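Local coordinates for protein leucine aminopeptidase 2, chloroplastic (Streptomyces sp. BC16019, PDB 5LHJ) that probably removes N-terminal amino acids as a manganese-binding M17-family aminopeptidase and acts in the maturation of the peptide antibiotic bottromycin, at residues A99-V104 with E133-G138. Residues are numbered along the deposited sequence; the frame is centred on the assembly and turned at random.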
loop_
_atom_site.group_PDB
_atom_site.type_symbol
_atom_site.label_atom_id
_atom_site.label_comp_id
_atom_site.label_asym_id
_atom_site.label_seq_id
_atom_site.Cartn_x
_atom_site.Cartn_y
_atom_site.Cartn_z
ATOM N N ALA A 99 14.826 6.159 -39.068
ATOM C CA ALA A 99 13.632 6.892 -39.541
ATOM C C ALA A 99 13.316 6.621 -41.015
ATOM O O ALA A 99 12.151 6.519 -41.400
ATOM C CB ALA A 99 13.797 8.389 -39.319
ATOM N N SER A 100 14.368 6.537 -41.834
ATOM C CA SER A 100 14.238 6.214 -43.254
ATOM C C SER A 100 13.599 4.849 -43.485
ATOM O O SER A 100 12.667 4.724 -44.290
ATOM C CB SER A 100 15.609 6.252 -43.960
ATOM O OG SER A 100 16.200 7.535 -43.850
ATOM N N VAL A 101 14.096 3.824 -42.788
ATOM C CA VAL A 101 13.588 2.468 -42.980
ATOM C C VAL A 101 12.137 2.330 -42.489
ATOM O O VAL A 101 11.347 1.606 -43.089
ATOM C CB VAL A 101 14.510 1.359 -42.386
ATOM C CG1 VAL A 101 15.879 1.377 -43.052
ATOM C CG2 VAL A 101 14.668 1.470 -40.880
ATOM N N ARG A 102 11.783 3.060 -41.438
ATOM C CA ARG A 102 10.398 3.086 -40.955
ATOM C C ARG A 102 9.412 3.745 -41.934
ATOM O O ARG A 102 8.212 3.481 -41.861
ATOM C CB ARG A 102 10.303 3.805 -39.605
ATOM C CG ARG A 102 10.776 2.994 -38.409
ATOM C CD ARG A 102 10.200 3.579 -37.120
ATOM N NE ARG A 102 10.617 4.973 -36.921
ATOM C CZ ARG A 102 11.792 5.362 -36.410
ATOM N NH1 ARG A 102 12.707 4.469 -36.034
ATOM N NH2 ARG A 102 12.056 6.667 -36.274
ATOM N N ALA A 103 9.917 4.605 -42.822
ATOM C CA ALA A 103 9.101 5.352 -43.783
ATOM C C ALA A 103 9.057 4.751 -45.190
ATOM O O ALA A 103 8.596 5.406 -46.127
ATOM C CB ALA A 103 9.605 6.793 -43.854
ATOM N N VAL A 104 9.506 3.506 -45.337
ATOM C CA VAL A 104 9.646 2.867 -46.644
ATOM C C VAL A 104 8.300 2.472 -47.302
ATOM O O VAL A 104 8.214 2.332 -48.529
ATOM C CB VAL A 104 10.631 1.658 -46.521
ATOM C CG1 VAL A 104 9.934 0.399 -46.016
ATOM C CG2 VAL A 104 11.371 1.414 -47.813
ATOM N N GLU A 133 24.205 0.592 -39.308
ATOM C CA GLU A 133 23.651 0.166 -38.017
ATOM C C GLU A 133 22.202 0.580 -37.860
ATOM O O GLU A 133 21.349 -0.230 -37.480
ATOM C CB GLU A 133 24.441 0.748 -36.840
ATOM C CG GLU A 133 25.766 0.075 -36.597
ATOM C CD GLU A 133 26.511 0.614 -35.380
ATOM O OE1 GLU A 133 25.890 1.312 -34.527
ATOM O OE2 GLU A 133 27.722 0.297 -35.267
ATOM N N GLY A 134 21.923 1.851 -38.140
ATOM C CA GLY A 134 20.572 2.401 -37.936
ATOM C C GLY A 134 19.537 1.728 -38.819
ATOM O O GLY A 134 18.384 1.550 -38.406
ATOM N N ALA A 135 19.948 1.355 -40.033
ATOM C CA ALA A 135 19.067 0.670 -40.977
ATOM C C ALA A 135 18.628 -0.691 -40.447
ATOM O O ALA A 135 17.436 -0.998 -40.440
ATOM C CB ALA A 135 19.748 0.508 -42.320
ATOM N N VAL A 136 19.590 -1.494 -39.991
ATOM C CA VAL A 136 19.286 -2.813 -39.439
ATOM C C VAL A 136 18.490 -2.688 -38.140
ATOM O O VAL A 136 17.472 -3.367 -37.952
ATOM C CB VAL A 136 20.567 -3.640 -39.200
ATOM C CG1 VAL A 136 20.260 -4.960 -38.491
ATOM C CG2 VAL A 136 21.276 -3.891 -40.517
ATOM N N LEU A 137 18.950 -1.813 -37.253
ATOM C CA LEU A 137 18.274 -1.623 -35.961
ATOM C C LEU A 137 16.844 -1.099 -36.121
ATOM O O LEU A 137 15.940 -1.506 -35.369
ATOM C CB LEU A 137 19.097 -0.692 -35.066
ATOM C CG LEU A 137 20.473 -1.213 -34.664
ATOM C CD1 LEU A 137 21.219 -0.119 -33.912
ATOM C CD2 LEU A 137 20.375 -2.493 -33.857
ATOM N N GLY A 138 16.634 -0.209 -37.095
ATOM C CA GLY A 138 15.311 0.364 -37.368
ATOM C C GLY A 138 14.327 -0.565 -38.063
ATOM O O GLY A 138 13.101 -0.400 -37.910
HETATM O O HOH W 1 12.629 1.763 -36.121
#
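Val101 carries the apolar part of the contact, with both of its methyl groups against helix 124-139. Its CG2 lies 3.5 Å from Gly138 C. The same methyl is 3.7 Å from Ala135 O, so Val101 CG2 packs on backbone rather than on a side chain. CG1, set anti to the carbonyl carbon of Val101 (chi1 -61°), reaches Ala135 CB at 4.0 Å. The absence of a side chain on Gly138 makes this fit possible: a CB there would run into Val101 CG2. The CA atoms of Val101 and Ala135 are 6.1 Å apart, a close approach for two helices. Leu110 and Leu112 of strand 109-112 lie against Val101 and Ala135 respectively, placing both helices on the five-stranded sheet of the N-terminal domain.

The polar part is bridged by water. Arg102 NH1 donates to the water at 2.7 Å. The water in turn donates to Gly138 O at 2.8 Å. It sits at the guanidinium edge, in its plane. A bend at chi3 (-60°) turns the arginine chain back, and Ala99 CA lies over one guanidinium face, toward its rim.

Cutting Val101 back to alanine removes both methyls and is likely to open a gap beside Gly138, leaving Ala135 CB with Leu112 but without the valine. Close helix approach here thus rests on small residues facing a branched one, while the water-mediated bond from Arg102 to Gly138 O adds a polar link at the more exposed margin.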